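Local structure of diacylglycerol O-acyltransferase (Marinobacter hydrocarbonoclasticus, 6CHJ) at residues A226-K234 and P369-V377; I200-I211 and A357-T365. The protein probably transfers the acyl group of an acyl-CoA to a diacylglycerol to make triacylglycerol, and is known as a wax ester synthase as well. All blocks are in the same frame, centred on the assembly; numbering follows the deposited sequence.

Contact 1: residues A226-K234 and P369-V377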
loop_
_atom_site.group_PDB
_atom_site.type_symbol
_atom_site.label_atom_id
_atom_site.label_comp_id
_atom_site.label_asym_id
_atom_site.label_seq_id
_atom_site.Cartn_x
_atom_site.Cartn_y
_atom_site.Cartn_z
ATOM N N ALA B 226 -11.383 31.581 8.102
ATOM C CA ALA B 226 -10.417 30.536 8.448
ATOM C C ALA B 226 -8.978 30.941 8.125
ATOM O O ALA B 226 -8.645 31.221 6.966
ATOM C CB ALA B 226 -10.765 29.226 7.740
ATOM N N PRO B 227 -8.124 30.923 9.145
ATOM C CA PRO B 227 -6.742 31.402 8.988
ATOM C C PRO B 227 -5.838 30.430 8.241
ATOM O O PRO B 227 -6.038 29.213 8.218
ATOM C CB PRO B 227 -6.261 31.549 10.438
ATOM C CG PRO B 227 -7.071 30.521 11.191
ATOM C CD PRO B 227 -8.424 30.485 10.521
ATOM N N ARG B 228 -4.797 30.991 7.640
ATOM C CA ARG B 228 -3.710 30.156 7.180
ATOM C C ARG B 228 -3.175 29.361 8.365
ATOM O O ARG B 228 -3.026 29.886 9.471
ATOM C CB ARG B 228 -2.621 31.010 6.533
ATOM C CG ARG B 228 -2.925 31.361 5.062
ATOM C CD ARG B 228 -1.732 31.973 4.328
ATOM N NE ARG B 228 -1.543 31.395 2.993
ATOM C CZ ARG B 228 -1.518 32.097 1.854
ATOM N NH1 ARG B 228 -1.666 33.415 1.881
ATOM N NH2 ARG B 228 -1.340 31.479 0.687
ATOM N N CYS B 229 -2.934 28.072 8.140
ATOM C CA CYS B 229 -2.631 27.141 9.218
ATOM C C CYS B 229 -1.802 25.989 8.678
ATOM O O CYS B 229 -1.933 25.601 7.512
ATOM C CB CYS B 229 -3.904 26.594 9.860
ATOM S SG CYS B 229 -3.598 25.517 11.268
ATOM N N MET B 230 -0.963 25.434 9.553
ATOM C CA MET B 230 -0.112 24.315 9.170
ATOM C C MET B 230 -0.930 23.079 8.773
ATOM O O MET B 230 -0.464 22.266 7.969
ATOM C CB MET B 230 0.871 24.004 10.306
ATOM C CG MET B 230 0.453 22.886 11.214
ATOM S SD MET B 230 1.589 22.555 12.599
ATOM C CE MET B 230 2.842 21.504 11.879
ATOM N N LEU B 231 -2.154 22.918 9.300
ATOM C CA LEU B 231 -3.026 21.843 8.822
ATOM C C LEU B 231 -3.415 21.998 7.350
ATOM O O LEU B 231 -3.943 21.054 6.757
ATOM C CB LEU B 231 -4.314 21.773 9.654
ATOM C CG LEU B 231 -4.209 21.776 11.187
ATOM C CD1 LEU B 231 -5.574 21.664 11.828
ATOM C CD2 LEU B 231 -3.328 20.660 11.697
ATOM N N ASN B 232 -3.182 23.153 6.736
ATOM C CA ASN B 232 -3.864 23.413 5.478
ATOM C C ASN B 232 -2.872 23.651 4.345
ATOM O O ASN B 232 -2.820 24.726 3.742
ATOM C CB ASN B 232 -4.845 24.580 5.683
ATOM C CG ASN B 232 -5.827 24.308 6.824
ATOM O OD1 ASN B 232 -5.760 24.933 7.887
ATOM N ND2 ASN B 232 -6.729 23.359 6.613
ATOM N N GLN B 233 -2.105 22.622 4.027
ATOM C CA GLN B 233 -1.078 22.698 3.007
ATOM C C GLN B 233 -1.081 21.381 2.235
ATOM O O GLN B 233 -1.777 20.433 2.597
ATOM C CB GLN B 233 0.293 22.991 3.642
ATOM C CG GLN B 233 0.443 22.380 5.037
ATOM C CD GLN B 233 1.770 22.727 5.720
ATOM O OE1 GLN B 233 2.790 22.931 5.059
ATOM N NE2 GLN B 233 1.754 22.801 7.051
ATOM N N LYS B 234 -0.321 21.340 1.148
ATOM C CA LYS B 234 -0.213 20.125 0.350
ATOM C C LYS B 234 0.419 19.000 1.176
ATOM O O LYS B 234 1.313 19.224 2.001
ATOM C CB LYS B 234 0.615 20.393 -0.919
ATOM C CG LYS B 234 -0.131 21.230 -1.998
ATOM C CD LYS B 234 0.692 21.434 -3.281
ATOM C CE LYS B 234 -0.204 21.610 -4.537
ATOM N NZ LYS B 234 -0.256 20.397 -5.438
ATOM N N PRO B 369 -6.278 30.898 -0.973
ATOM C CA PRO B 369 -6.127 30.676 0.478
ATOM C C PRO B 369 -7.158 31.383 1.343
ATOM O O PRO B 369 -7.574 30.855 2.389
ATOM C CB PRO B 369 -4.712 31.209 0.761
ATOM C CG PRO B 369 -4.369 32.085 -0.405
ATOM C CD PRO B 369 -5.040 31.432 -1.574
ATOM N N LYS B 370 -7.571 32.583 0.943
ATOM C CA LYS B 370 -8.596 33.298 1.681
ATOM C C LYS B 370 -9.928 32.551 1.696
ATOM O O LYS B 370 -10.788 32.865 2.524
ATOM C CB LYS B 370 -8.791 34.691 1.084
ATOM C CG LYS B 370 -7.817 35.755 1.589
ATOM C CD LYS B 370 -7.989 37.074 0.790
ATOM C CE LYS B 370 -8.152 38.286 1.705
ATOM N NZ LYS B 370 -8.961 39.403 1.098
ATOM N N TRP B 371 -10.128 31.583 0.803
ATOM C CA TRP B 371 -11.379 30.831 0.737
ATOM C C TRP B 371 -11.322 29.511 1.517
ATOM O O TRP B 371 -12.263 28.719 1.419
ATOM C CB TRP B 371 -11.783 30.559 -0.735
ATOM C CG TRP B 371 -12.277 31.798 -1.498
ATOM C CD1 TRP B 371 -12.591 33.019 -0.960
ATOM C CD2 TRP B 371 -12.494 31.927 -2.924
ATOM N NE1 TRP B 371 -12.973 33.888 -1.948
ATOM C CE2 TRP B 371 -12.924 33.253 -3.162
ATOM C CE3 TRP B 371 -12.363 31.059 -4.014
ATOM C CZ2 TRP B 371 -13.229 33.728 -4.446
ATOM C CZ3 TRP B 371 -12.669 31.540 -5.295
ATOM C CH2 TRP B 371 -13.098 32.859 -5.491
ATOM N N GLN B 372 -10.248 29.264 2.284
ATOM C CA GLN B 372 -10.089 27.981 2.973
ATOM C C GLN B 372 -11.347 27.592 3.756
ATOM O O GLN B 372 -11.769 26.432 3.714
ATOM C CB GLN B 372 -8.862 28.026 3.894
ATOM C CG GLN B 372 -8.709 26.814 4.828
ATOM C CD GLN B 372 -8.157 25.585 4.128
ATOM O OE1 GLN B 372 -7.174 25.669 3.388
ATOM N NE2 GLN B 372 -8.802 24.437 4.344
ATOM N N THR B 373 -11.946 28.551 4.482
ATOM C CA THR B 373 -13.268 28.437 5.107
ATOM C C THR B 373 -13.310 27.491 6.312
ATOM O O THR B 373 -14.096 27.693 7.245
ATOM C CB THR B 373 -14.312 27.998 4.065
ATOM O OG1 THR B 373 -14.178 28.794 2.882
ATOM C CG2 THR B 373 -15.725 28.133 4.608
ATOM N N PHE B 374 -12.515 26.430 6.304
ATOM C CA PHE B 374 -12.417 25.629 7.507
ATOM C C PHE B 374 -11.058 24.961 7.531
ATOM O O PHE B 374 -10.477 24.654 6.489
ATOM C CB PHE B 374 -13.559 24.601 7.641
ATOM C CG PHE B 374 -13.696 23.661 6.472
ATOM C CD1 PHE B 374 -13.013 22.452 6.459
ATOM C CD2 PHE B 374 -14.552 23.963 5.410
ATOM C CE1 PHE B 374 -13.149 21.566 5.387
ATOM C CE2 PHE B 374 -14.702 23.084 4.336
ATOM C CZ PHE B 374 -13.997 21.879 4.324
ATOM N N ASN B 375 -10.545 24.763 8.738
ATOM C CA ASN B 375 -9.209 24.219 8.876
ATOM C C ASN B 375 -9.206 22.717 9.072
ATOM O O ASN B 375 -8.175 22.087 8.820
ATOM C CB ASN B 375 -8.489 24.903 10.039
ATOM C CG ASN B 375 -8.482 26.427 9.905
ATOM O OD1 ASN B 375 -9.414 27.101 10.343
ATOM N ND2 ASN B 375 -7.428 26.964 9.305
ATOM N N VAL B 376 -10.338 22.123 9.452
ATOM C CA VAL B 376 -10.382 20.697 9.759
ATOM C C VAL B 376 -11.830 20.222 9.724
ATOM O O VAL B 376 -12.758 20.998 9.960
ATOM C CB VAL B 376 -9.713 20.441 11.135
ATOM C CG1 VAL B 376 -10.377 21.296 12.218
ATOM C CG2 VAL B 376 -9.741 18.966 11.495
ATOM N N VAL B 377 -12.020 18.936 9.442
ATOM C CA VAL B 377 -13.312 18.265 9.577
ATOM C C VAL B 377 -13.355 17.580 10.931
ATOM O O VAL B 377 -12.402 16.899 11.312
ATOM C CB VAL B 377 -13.529 17.242 8.449
ATOM C CG1 VAL B 377 -14.831 16.444 8.688
ATOM C CG2 VAL B 377 -13.547 17.964 7.096
HETATM O O HOH W 1 -4.284 26.653 2.085
#

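Contact 2: residues I200-I211 and A357-T365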
loop_
_atom_site.group_PDB
_atom_site.type_symbol
_atom_site.label_atom_id
_atom_site.label_comp_id
_atom_site.label_asym_id
_atom_site.label_seq_id
_atom_site.Cartn_x
_atom_site.Cartn_y
_atom_site.Cartn_z
ATOM N N ILE B 200 -8.845 19.428 -14.150
ATOM C CA ILE B 200 -9.007 20.304 -12.981
ATOM C C ILE B 200 -9.265 21.759 -13.372
ATOM O O ILE B 200 -10.179 22.368 -12.791
ATOM C CB ILE B 200 -7.791 20.147 -12.023
ATOM C CG1 ILE B 200 -7.949 18.899 -11.157
ATOM C CG2 ILE B 200 -7.673 21.372 -11.109
ATOM C CD1 ILE B 200 -6.823 18.707 -10.169
ATOM N N PRO B 201 -8.546 22.358 -14.325
ATOM C CA PRO B 201 -8.942 23.715 -14.746
ATOM C C PRO B 201 -10.381 23.803 -15.238
ATOM O O PRO B 201 -11.077 24.784 -14.925
ATOM C CB PRO B 201 -7.930 24.041 -15.848
ATOM C CG PRO B 201 -6.723 23.259 -15.469
ATOM C CD PRO B 201 -7.260 21.960 -14.935
ATOM N N THR B 202 -10.861 22.793 -15.970
ATOM C CA THR B 202 -12.222 22.844 -16.503
ATOM C C THR B 202 -13.258 22.886 -15.384
ATOM O O THR B 202 -14.136 23.756 -15.363
ATOM C CB THR B 202 -12.482 21.653 -17.427
ATOM O OG1 THR B 202 -11.843 21.882 -18.688
ATOM C CG2 THR B 202 -13.984 21.461 -17.641
ATOM N N VAL B 203 -13.184 21.941 -14.447
ATOM C CA VAL B 203 -14.177 21.937 -13.379
ATOM C C VAL B 203 -13.898 23.055 -12.374
ATOM O O VAL B 203 -14.827 23.565 -11.735
ATOM C CB VAL B 203 -14.223 20.545 -12.728
ATOM C CG1 VAL B 203 -12.831 20.108 -12.458
ATOM C CG2 VAL B 203 -15.059 20.551 -11.445
ATOM N N ALA B 204 -12.639 23.488 -12.236
ATOM C CA ALA B 204 -12.389 24.648 -11.385
ATOM C C ALA B 204 -12.992 25.906 -11.990
ATOM O O ALA B 204 -13.454 26.790 -11.262
ATOM C CB ALA B 204 -10.891 24.845 -11.143
ATOM N N LYS B 205 -13.017 25.995 -13.317
ATOM C CA LYS B 205 -13.594 27.180 -13.928
ATOM C C LYS B 205 -15.116 27.171 -13.813
ATOM O O LYS B 205 -15.721 28.213 -13.527
ATOM C CB LYS B 205 -13.102 27.304 -15.367
ATOM C CG LYS B 205 -11.866 28.178 -15.428
ATOM C CD LYS B 205 -10.931 27.825 -16.541
ATOM C CE LYS B 205 -9.682 28.695 -16.476
ATOM N NZ LYS B 205 -8.772 28.401 -17.621
ATOM N N GLU B 206 -15.751 26.003 -13.952
ATOM C CA GLU B 206 -17.172 25.910 -13.623
ATOM C C GLU B 206 -17.453 26.307 -12.176
ATOM O O GLU B 206 -18.571 26.739 -11.858
ATOM C CB GLU B 206 -17.687 24.496 -13.886
ATOM C CG GLU B 206 -19.195 24.429 -14.091
ATOM C CD GLU B 206 -19.699 25.519 -15.024
ATOM O OE1 GLU B 206 -19.506 25.407 -16.258
ATOM O OE2 GLU B 206 -20.279 26.502 -14.512
ATOM N N LEU B 207 -16.463 26.181 -11.289
ATOM C CA LEU B 207 -16.663 26.629 -9.919
ATOM C C LEU B 207 -16.612 28.152 -9.826
ATOM O O LEU B 207 -17.432 28.756 -9.126
ATOM C CB LEU B 207 -15.629 25.977 -8.994
ATOM C CG LEU B 207 -16.060 24.651 -8.355
ATOM C CD1 LEU B 207 -14.858 23.907 -7.748
ATOM C CD2 LEU B 207 -17.169 24.870 -7.317
ATOM N N LEU B 208 -15.673 28.794 -10.534
ATOM C CA LEU B 208 -15.659 30.257 -10.578
ATOM C C LEU B 208 -16.973 30.803 -11.130
ATOM O O LEU B 208 -17.580 31.701 -10.533
ATOM C CB LEU B 208 -14.472 30.761 -11.407
ATOM C CG LEU B 208 -13.074 30.584 -10.798
ATOM C CD1 LEU B 208 -11.992 30.774 -11.855
ATOM C CD2 LEU B 208 -12.825 31.502 -9.592
ATOM N N LYS B 209 -17.443 30.255 -12.258
ATOM C CA LYS B 209 -18.706 30.712 -12.837
ATOM C C LYS B 209 -19.848 30.560 -11.839
ATOM O O LYS B 209 -20.637 31.490 -11.631
ATOM C CB LYS B 209 -19.014 29.945 -14.129
ATOM C CG LYS B 209 -20.398 30.272 -14.710
ATOM C CD LYS B 209 -20.809 29.354 -15.865
ATOM C CE LYS B 209 -22.308 29.476 -16.158
ATOM N NZ LYS B 209 -22.750 28.630 -17.304
ATOM N N THR B 210 -19.948 29.391 -11.207
ATOM C CA THR B 210 -20.961 29.204 -10.175
ATOM C C THR B 210 -20.789 30.223 -9.060
ATOM O O THR B 210 -21.772 30.795 -8.575
ATOM C CB THR B 210 -20.891 27.778 -9.613
ATOM O OG1 THR B 210 -21.129 26.824 -10.661
ATOM C CG2 THR B 210 -21.909 27.586 -8.488
ATOM N N ILE B 211 -19.543 30.479 -8.648
ATOM C CA ILE B 211 -19.320 31.386 -7.522
ATOM C C ILE B 211 -19.655 32.820 -7.916
ATOM O O ILE B 211 -20.253 33.571 -7.133
ATOM C CB ILE B 211 -17.873 31.269 -7.000
ATOM C CG1 ILE B 211 -17.643 29.938 -6.286
ATOM C CG2 ILE B 211 -17.535 32.431 -6.067
ATOM C CD1 ILE B 211 -16.185 29.563 -6.227
ATOM N N ALA B 357 -18.821 26.249 -2.114
ATOM C CA ALA B 357 -18.198 26.309 -3.435
ATOM C C ALA B 357 -16.849 27.016 -3.445
ATOM O O ALA B 357 -15.949 26.543 -4.158
ATOM C CB ALA B 357 -19.146 26.980 -4.444
ATOM N N PRO B 358 -16.643 28.138 -2.747
ATOM C CA PRO B 358 -15.280 28.698 -2.697
ATOM C C PRO B 358 -14.290 27.777 -2.007
ATOM O O PRO B 358 -13.137 27.687 -2.441
ATOM C CB PRO B 358 -15.460 30.012 -1.924
ATOM C CG PRO B 358 -16.923 30.320 -2.023
ATOM C CD PRO B 358 -17.614 29.011 -2.052
ATOM N N ALA B 359 -14.702 27.099 -0.934
ATOM C CA ALA B 359 -13.799 26.152 -0.289
ATOM C C ALA B 359 -13.440 25.011 -1.238
ATOM O O ALA B 359 -12.282 24.572 -1.284
ATOM C CB ALA B 359 -14.419 25.616 1.004
ATOM N N ALA B 360 -14.415 24.538 -2.027
ATOM C CA ALA B 360 -14.127 23.479 -2.991
ATOM C C ALA B 360 -13.099 23.936 -4.013
ATOM O O ALA B 360 -12.180 23.183 -4.352
ATOM C CB ALA B 360 -15.406 23.020 -3.686
ATOM N N PHE B 361 -13.224 25.177 -4.496
ATOM C CA PHE B 361 -12.249 25.703 -5.446
ATOM C C PHE B 361 -10.865 25.753 -4.827
ATOM O O PHE B 361 -9.862 25.483 -5.506
ATOM C CB PHE B 361 -12.647 27.106 -5.935
ATOM C CG PHE B 361 -11.608 27.751 -6.835
ATOM C CD1 PHE B 361 -11.668 27.584 -8.217
ATOM C CD2 PHE B 361 -10.574 28.520 -6.307
ATOM C CE1 PHE B 361 -10.709 28.157 -9.055
ATOM C CE2 PHE B 361 -9.614 29.103 -7.139
ATOM C CZ PHE B 361 -9.684 28.913 -8.520
ATOM N N HIS B 362 -10.783 26.113 -3.541
ATOM C CA HIS B 362 -9.463 26.213 -2.929
ATOM C C HIS B 362 -8.848 24.831 -2.691
ATOM O O HIS B 362 -7.655 24.642 -2.948
ATOM C CB HIS B 362 -9.501 26.985 -1.620
ATOM C CG HIS B 362 -8.150 27.116 -0.990
ATOM N ND1 HIS B 362 -7.041 27.526 -1.704
ATOM C CD2 HIS B 362 -7.715 26.853 0.268
ATOM C CE1 HIS B 362 -5.985 27.530 -0.909
ATOM N NE2 HIS B 362 -6.368 27.126 0.294
ATOM N N LEU B 363 -9.637 23.877 -2.160
ATOM C CA LEU B 363 -9.167 22.497 -1.983
ATOM C C LEU B 363 -8.600 21.929 -3.281
ATOM O O LEU B 363 -7.479 21.405 -3.304
ATOM C CB LEU B 363 -10.305 21.607 -1.477
ATOM C CG LEU B 363 -10.641 22.006 -0.041
ATOM C CD1 LEU B 363 -11.962 21.440 0.420
ATOM C CD2 LEU B 363 -9.504 21.574 0.875
ATOM N N LEU B 364 -9.353 22.084 -4.381
ATOM C CA LEU B 364 -8.966 21.508 -5.663
ATOM C C LEU B 364 -7.717 22.167 -6.237
ATOM O O LEU B 364 -6.929 21.512 -6.934
ATOM C CB LEU B 364 -10.123 21.636 -6.658
ATOM C CG LEU B 364 -11.221 20.572 -6.556
ATOM C CD1 LEU B 364 -12.453 20.996 -7.351
ATOM C CD2 LEU B 364 -10.706 19.199 -7.026
ATOM N N THR B 365 -7.529 23.461 -5.990
ATOM C CA THR B 365 -6.504 24.183 -6.732
ATOM C C THR B 365 -5.395 24.773 -5.883
ATOM O O THR B 365 -4.281 24.938 -6.398
ATOM C CB THR B 365 -7.125 25.308 -7.576
ATOM O OG1 THR B 365 -7.476 26.420 -6.735
ATOM C CG2 THR B 365 -8.351 24.799 -8.369
#

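Contact 1: residues A226-K234 and P369-V377
N375 and N232 hold these two segments together by their side-chain amides, each bonded to the other residue. N375 sends both hydrogens of ND2 across: one to P227 O at 2.9 Å, lying in the plane of that carbonyl and in N375's own amide plane, the other to N232 OD1 at 3.0 Å. In this second bond the donor sits 40° above N232's carbonyl plane, and the two amide planes are 55° apart. In return N232 ND2 reaches the backbone O of N375, 2.9 Å away. In N232, CG lies anti to the carbonyl carbon (chi1 -56°), which brings the amide over the N375 backbone; its ND2 also bonds R407 O. N375 OD1 is taken by V290 N.

Q372 adds a second polar layer. Its NE2 bonds F374 O within its own turn, at 2.7 Å, while a water donates to N232 O and, weakly, to Q372 OE1.

Packing contacts flank the amides. A226 CB rests on the backbone at T373 C (3.4 Å), and the P369 ring lies over one face of the R228 guanidinium, toward its rim. Beyond N232 the packing is apolar: L231 CD1 meets V376 CB at 4.4 Å, where the type I turn C229-N232 passes the start of strand 376-380.

Counting the bond from V290 N, the buried side-chain amide of N375 makes three hydrogen bonds, which fix its flip and tie the loop before strand 239-247 to the chain entering strand 376-380, joining the catalytic and C-terminal family regions.

Contact 2: residues I200-I211 and A357-T365
L207 and F361 interlock at the middle of this helix pair. The leucine is a knob in the hole formed by A357, A360, F361 and L364: its CD1 branch meets L364 CD1 at 3.8 Å, with the two side chains crossing at about a right angle, while CD2 turns to A357, where O is the nearest atom. F361 returns the fit, its ring entering among A204, L207, L208 and I211. With CG anti to the backbone N (chi1 175°), the ring reaches across to helix 200-211, and its CD1 edge comes up to A204 O, 3.6 Å away and in the ring plane. Over one face lies L208 CD2, a CH-pi contact 4.3 Å from the ring centroid; T365 OG1 sits above the opposite face, offset toward the rim.

The two helices run nearly antiparallel and pack knobs-into-holes in both directions, with segment axes 9.6 Å apart at 155°. No hydrogen bond crosses the interface. Alanines take part at two further points: A204 CB touches T365 CG2 at 3.8 Å, and A357 CB receives I211 CG1 at the same separation. I211 CD1 continues over the backbone to P358 CA, 3.7 Å off.

The fit is slacker at the I200 end, where CG2 gets no closer than 4.2 Å to L364 O; W13 of helix 6-13 packs against both I200 and L364 there. The far side of helix 200-211 faces solvent through T202 and K209. T210 OG1 bonds back to E206 O one turn earlier, sharing that oxygen with T210 N.

How the contacts relate
Helix 345-365 supplies one side of contact 2, and the chain then runs on through P369-V377, so the second segments of the two contacts follow closely in the chain; their partners, 200-211 and 226-234, likewise follow one another, and the segments of the two contacts alternate. Centres lie about 16 Å apart, on the same side of the chain's centre. H362, on the helix face turned from 200-211, joins them: its CE1 packs on P369 N and its CD2 on Q372 OE1, both at 3.4 Å. W371 CB reaches P358 O at 3.6 Å, and T373 OG1 lies against A359 CB at 3.7 Å.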